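Local coordinates for protein probable cobalt-precorrin-6B C(15)-methyltransferase (decarboxylating) (Methanothermobacter thermautotrophicus, PDB 1L3I) that probably methylates C-15 of cobalt-precorrin-6B with S-adenosyl-L-methionine and then decarboxylates at C-12, giving cobalt-precorrin-7 in the anaerobic route to adenosylcobalamin, at residues A[99-104]-A[122-127]; A[152-157]-A[180-185]. All coordinates share one frame; numbering follows the deposited sequence.

In the fold
Both contacts reach the mixed sheet of the Rossmann-like methyltransferase fold, and their centres lie about 16 Å apart. Interaction 1 joins the start of strand 101-106 to the short strand 124-125 that follows helix 113-122; interaction 2 pairs the base of the hairpin formed by strands 155-167 and 170-183, beyond strand 128-134. They meet where L124 CD2 packs on F152 CE2 at 3.9 Å. The side chains of I101 and L181 lie about 14 Å and about 9 Å from bound S-adenosyl-L-homocysteine. L181 comes nearer, about 6 Å, to the side chain of T17, a residue that binds S-adenosyl-L-methionine.

Interaction 1: A[99-104]-A[122-127]; sequences PDIDIA and DKLKPG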
loop_
_atom_site.group_PDB
_atom_site.type_symbol
_atom_site.label_atom_id
_atom_site.label_comp_id
_atom_site.label_asym_id
_atom_site.label_seq_id
_atom_site.Cartn_x
_atom_site.Cartn_y
_atom_site.Cartn_z
ATOM N N PRO A 99 -21.840 -1.449 32.251
ATOM C CA PRO A 99 -23.031 -2.184 31.817
ATOM C C PRO A 99 -22.793 -2.838 30.463
ATOM O O PRO A 99 -21.676 -2.803 29.937
ATOM C CB PRO A 99 -24.097 -1.090 31.743
ATOM C CG PRO A 99 -23.327 0.146 31.483
ATOM C CD PRO A 99 -22.131 -0.014 32.384
ATOM N N ASP A 100 -23.833 -3.431 29.888
ATOM C CA ASP A 100 -23.682 -4.060 28.579
ATOM C C ASP A 100 -23.438 -3.010 27.502
ATOM O O ASP A 100 -23.911 -1.872 27.611
ATOM C CB ASP A 100 -24.901 -4.932 28.242
ATOM C CG ASP A 100 -24.945 -6.224 29.052
ATOM O OD1 ASP A 100 -23.926 -6.620 29.674
ATOM O OD2 ASP A 100 -26.022 -6.858 29.059
ATOM N N ILE A 101 -22.736 -3.412 26.449
ATOM C CA ILE A 101 -22.373 -2.502 25.370
ATOM C C ILE A 101 -22.896 -2.866 23.990
ATOM O O ILE A 101 -23.078 -4.031 23.657
ATOM C CB ILE A 101 -20.831 -2.402 25.262
ATOM C CG1 ILE A 101 -20.259 -3.819 25.085
ATOM C CG2 ILE A 101 -20.251 -1.707 26.503
ATOM C CD1 ILE A 101 -18.790 -3.887 24.928
ATOM N N ASP A 102 -23.083 -1.844 23.173
ATOM C CA ASP A 102 -23.551 -2.005 21.809
ATOM C C ASP A 102 -22.343 -1.963 20.883
ATOM O O ASP A 102 -22.337 -2.610 19.834
ATOM C CB ASP A 102 -24.502 -0.875 21.450
ATOM C CG ASP A 102 -25.757 -0.887 22.296
ATOM O OD1 ASP A 102 -26.558 -1.836 22.136
ATOM O OD2 ASP A 102 -25.936 0.027 23.135
ATOM N N ILE A 103 -21.333 -1.188 21.280
ATOM C CA ILE A 103 -20.119 -1.023 20.503
ATOM C C ILE A 103 -18.887 -1.173 21.391
ATOM O O ILE A 103 -18.822 -0.619 22.488
ATOM C CB ILE A 103 -20.069 0.377 19.846
ATOM C CG1 ILE A 103 -21.255 0.579 18.908
ATOM C CG2 ILE A 103 -18.762 0.583 19.098
ATOM C CD1 ILE A 103 -21.452 2.022 18.508
ATOM N N ALA A 104 -17.905 -1.917 20.907
ATOM C CA ALA A 104 -16.655 -2.113 21.619
ATOM C C ALA A 104 -15.488 -1.938 20.640
ATOM O O ALA A 104 -15.381 -2.659 19.637
ATOM C CB ALA A 104 -16.607 -3.497 22.241
ATOM N N ASP A 122 -19.076 -11.474 26.641
ATOM C CA ASP A 122 -19.997 -11.621 27.802
ATOM C C ASP A 122 -20.919 -10.420 28.104
ATOM O O ASP A 122 -21.897 -10.565 28.849
ATOM C CB ASP A 122 -19.238 -11.908 29.119
ATOM C CG ASP A 122 -18.603 -13.304 29.186
ATOM O OD1 ASP A 122 -18.399 -14.009 28.186
ATOM O OD2 ASP A 122 -18.229 -13.687 30.302
ATOM N N LYS A 123 -20.593 -9.247 27.557
ATOM C CA LYS A 123 -21.393 -8.050 27.805
ATOM C C LYS A 123 -21.944 -7.403 26.552
ATOM O O LYS A 123 -22.475 -6.288 26.626
ATOM C CB LYS A 123 -20.536 -6.991 28.495
ATOM C CG LYS A 123 -19.496 -7.515 29.461
ATOM C CD LYS A 123 -19.127 -6.428 30.456
ATOM C CE LYS A 123 -20.350 -6.000 31.258
ATOM N NZ LYS A 123 -19.904 -5.641 32.616
ATOM N N LEU A 124 -21.767 -8.054 25.404
ATOM C CA LEU A 124 -22.219 -7.473 24.135
ATOM C C LEU A 124 -23.723 -7.610 23.900
ATOM O O LEU A 124 -24.259 -8.704 23.930
ATOM C CB LEU A 124 -21.418 -8.057 22.945
ATOM C CG LEU A 124 -21.484 -7.336 21.579
ATOM C CD1 LEU A 124 -20.864 -5.956 21.663
ATOM C CD2 LEU A 124 -20.796 -8.158 20.491
ATOM N N LYS A 125 -24.401 -6.482 23.726
ATOM C CA LYS A 125 -25.823 -6.498 23.464
ATOM C C LYS A 125 -26.083 -7.105 22.064
ATOM O O LYS A 125 -25.182 -7.163 21.214
ATOM C CB LYS A 125 -26.388 -5.083 23.527
ATOM C CG LYS A 125 -26.660 -4.587 24.911
ATOM C CD LYS A 125 -27.147 -3.159 24.849
ATOM C CE LYS A 125 -27.506 -2.651 26.240
ATOM N NZ LYS A 125 -27.641 -1.154 26.274
ATOM N N PRO A 126 -27.301 -7.625 21.828
ATOM C CA PRO A 126 -27.581 -8.202 20.513
ATOM C C PRO A 126 -27.363 -7.156 19.435
ATOM O O PRO A 126 -27.709 -5.990 19.610
ATOM C CB PRO A 126 -29.049 -8.603 20.624
ATOM C CG PRO A 126 -29.159 -9.004 22.079
ATOM C CD PRO A 126 -28.420 -7.871 22.765
ATOM N N GLY A 127 -26.762 -7.569 18.332
ATOM C CA GLY A 127 -26.515 -6.629 17.254
ATOM C C GLY A 127 -25.325 -5.715 17.526
ATOM O O GLY A 127 -25.127 -4.718 16.832
HETATM O O HOH W 1 -26.077 -3.761 20.050
#
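P99 begins the contact through its backbone: its O lies beside CE of K123, whose bent chain carries NZ on to hydrogen bonds with the O atoms of L95 and I98. D100 follows, its OD1 3.6 Å from CB of K123, while its own CB rests against CG of K125. I101 then sets the register, forming a parallel bridge with L124 at a CA-CA distance of 5.1 Å. Its N donates to K123 O at 2.9 Å, and its O receives K125 N at 2.8 Å with a nearly straight N-H...O angle of 173°. Two bonds from one residue to the neighbours of its partner are the signature of parallel pairing. The two side chains of the bridge lie on the same face and cross at about a right angle, CG1 of I101 meeting CD1 of L124 at 4.1 Å. With its CG anti to the backbone N (chi1 -165°), L124 also brings CD1 over I101 O.

At D102 the carboxylate spans the aliphatic part of K125, OD1 approaching CD to 3.1 Å. The extended lysine places NZ 3.8 Å from D102 OD2, a long salt bridge; the stronger partner of OD2 is V36 N. A water donates to both D102 OD1 and P126 O, a solvent-mediated link. A methionine in place of K125 would probably leave the D102 carboxylate without this offset to the like charge of D35, whose OD1 lies close to OD2.

Strand 101-106, helix 113-122 and strand 124-125 follow one another as strand, helix and parallel strand. I101 and A104 touch V38 and I120; their strand passes on to pair with 36-40 and, through R129, with 128-134, while L124 rests on I130 and F152.

Interaction 2: A[152-157]-A[180-185]; sequences FDVNIT and ALIYTG
N155 and Y183 face each other as an antiparallel hydrogen-bonded pair, and their side chains also meet: CB of N155 sits over one face of the tyrosine ring, 3.6 Å from its centroid and 25° off the normal, a CH-pi contact. The ring reaches across because Y183 CG stands between its backbone N and carbonyl carbon (chi1 58°), and the planes of the N155 amide and the ring are 20° apart. T157 OG1 approaches the ring's edge, 3.8 Å from Y183 CE2. The T157-L181 pair repeats the hydrogen-bonded pattern, with L181 N to T157 O at 2.8 Å.

Between these pairs, I156 and I182 lie side by side on the other face, CG1 to CG1 at 4.1 Å; V154 CG1 extends the apolar row by touching I182 CG2 at 3.6 Å. Near the end, T184 CG2 lies over the face of the F152 ring, 4.1 Å from its centroid, while T184 OG1 bonds to I130 N.

Strand 128-134 pairs with the 180-185 side, helix 19-29 packs on L181 and Y183, and helix 137-149 on F152 and V154. At T157 the sheet continues into a second subunit.

One water joins I156 O, T157 OG1 and Y183 OH. That water-bound hydroxyl and the CB lying over the ring face would probably limit rotation of the Y183 ring, while the backbone bonds fix the register at the base of the hairpin.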
loop_
_atom_site.group_PDB
_atom_site.type_symbol
_atom_site.label_atom_id
_atom_site.label_comp_id
_atom_site.label_asym_id
_atom_site.label_seq_id
_atom_site.Cartn_x
_atom_site.Cartn_y
_atom_site.Cartn_z
ATOM N N PHE A 152 -17.934 -15.570 16.421
ATOM C CA PHE A 152 -18.291 -14.440 15.565
ATOM C C PHE A 152 -17.889 -14.645 14.116
ATOM O O PHE A 152 -17.042 -15.492 13.788
ATOM C CB PHE A 152 -17.612 -13.151 16.041
ATOM C CG PHE A 152 -18.066 -12.668 17.378
ATOM C CD1 PHE A 152 -17.331 -12.965 18.516
ATOM C CD2 PHE A 152 -19.206 -11.884 17.503
ATOM C CE1 PHE A 152 -17.715 -12.482 19.764
ATOM C CE2 PHE A 152 -19.605 -11.390 18.749
ATOM C CZ PHE A 152 -18.862 -11.692 19.879
ATOM N N ASP A 153 -18.526 -13.875 13.244
ATOM C CA ASP A 153 -18.183 -13.869 11.828
ATOM C C ASP A 153 -17.156 -12.726 11.797
ATOM O O ASP A 153 -17.515 -11.559 12.007
ATOM C CB ASP A 153 -19.402 -13.511 10.986
ATOM C CG ASP A 153 -19.150 -13.606 9.476
ATOM O OD1 ASP A 153 -18.139 -13.048 8.964
ATOM O OD2 ASP A 153 -19.991 -14.217 8.788
ATOM N N VAL A 154 -15.887 -13.087 11.596
ATOM C CA VAL A 154 -14.773 -12.135 11.590
ATOM C C VAL A 154 -14.317 -11.616 10.235
ATOM O O VAL A 154 -14.275 -12.361 9.255
ATOM C CB VAL A 154 -13.549 -12.749 12.243
ATOM C CG1 VAL A 154 -12.491 -11.701 12.444
ATOM C CG2 VAL A 154 -13.926 -13.391 13.550
ATOM N N ASN A 155 -13.925 -10.345 10.200
ATOM C CA ASN A 155 -13.429 -9.714 8.979
ATOM C C ASN A 155 -12.180 -8.900 9.277
ATOM O O ASN A 155 -11.991 -8.471 10.415
ATOM C CB ASN A 155 -14.476 -8.785 8.383
ATOM C CG ASN A 155 -15.650 -9.533 7.827
ATOM O OD1 ASN A 155 -15.614 -10.004 6.684
ATOM N ND2 ASN A 155 -16.697 -9.690 8.642
ATOM N N ILE A 156 -11.316 -8.708 8.273
ATOM C CA ILE A 156 -10.097 -7.912 8.456
ATOM C C ILE A 156 -9.875 -6.985 7.270
ATOM O O ILE A 156 -10.004 -7.409 6.123
ATOM C CB ILE A 156 -8.803 -8.798 8.681
ATOM C CG1 ILE A 156 -7.574 -7.895 8.894
ATOM C CG2 ILE A 156 -8.576 -9.733 7.499
ATOM C CD1 ILE A 156 -6.336 -8.589 9.351
ATOM N N THR A 157 -9.604 -5.716 7.540
ATOM C CA THR A 157 -9.308 -4.744 6.498
ATOM C C THR A 157 -8.005 -4.055 6.848
ATOM O O THR A 157 -7.835 -3.587 7.971
ATOM C CB THR A 157 -10.387 -3.691 6.384
ATOM O OG1 THR A 157 -11.597 -4.321 5.989
ATOM C CG2 THR A 157 -10.020 -2.638 5.370
ATOM N N ALA A 180 -4.601 -2.446 10.644
ATOM C CA ALA A 180 -5.663 -3.371 10.274
ATOM C C ALA A 180 -6.836 -3.236 11.258
ATOM O O ALA A 180 -6.652 -2.919 12.442
ATOM C CB ALA A 180 -5.141 -4.811 10.273
ATOM N N LEU A 181 -8.047 -3.406 10.743
ATOM C CA LEU A 181 -9.238 -3.346 11.569
ATOM C C LEU A 181 -9.893 -4.716 11.485
ATOM O O LEU A 181 -10.246 -5.171 10.388
ATOM C CB LEU A 181 -10.226 -2.275 11.087
ATOM C CG LEU A 181 -9.770 -0.816 11.141
ATOM C CD1 LEU A 181 -10.892 0.064 10.639
ATOM C CD2 LEU A 181 -9.372 -0.422 12.551
ATOM N N ILE A 182 -9.916 -5.425 12.615
ATOM C CA ILE A 182 -10.533 -6.742 12.701
ATOM C C ILE A 182 -11.908 -6.486 13.334
ATOM O O ILE A 182 -11.997 -5.996 14.464
ATOM C CB ILE A 182 -9.675 -7.724 13.550
ATOM C CG1 ILE A 182 -8.330 -7.971 12.874
ATOM C CG2 ILE A 182 -10.406 -9.052 13.740
ATOM C CD1 ILE A 182 -7.313 -6.907 13.113
ATOM N N TYR A 183 -12.981 -6.788 12.609
ATOM C CA TYR A 183 -14.317 -6.524 13.122
ATOM C C TYR A 183 -15.287 -7.693 12.974
ATOM O O TYR A 183 -15.150 -8.523 12.068
ATOM C CB TYR A 183 -14.877 -5.245 12.487
ATOM C CG TYR A 183 -14.953 -5.289 10.976
ATOM C CD1 TYR A 183 -16.162 -5.582 10.343
ATOM C CD2 TYR A 183 -13.810 -5.143 10.186
ATOM C CE1 TYR A 183 -16.239 -5.716 8.963
ATOM C CE2 TYR A 183 -13.879 -5.280 8.807
ATOM C CZ TYR A 183 -15.090 -5.584 8.207
ATOM O OH TYR A 183 -15.162 -5.777 6.846
ATOM N N THR A 184 -16.278 -7.722 13.867
ATOM C CA THR A 184 -17.287 -8.784 13.927
ATOM C C THR A 184 -18.551 -8.621 13.076
ATOM O O THR A 184 -18.808 -7.551 12.499
ATOM C CB THR A 184 -17.701 -9.079 15.399
ATOM O OG1 THR A 184 -18.273 -7.906 15.987
ATOM C CG2 THR A 184 -16.490 -9.498 16.233
ATOM N N GLY A 185 -19.348 -9.702 13.059
ATOM C CA GLY A 185 -20.597 -9.796 12.300
ATOM C C GLY A 185 -21.745 -8.819 12.528
ATOM O O GLY A 185 -21.613 -7.826 13.256
HETATM O O HOH W 2 -12.802 -6.749 5.289
#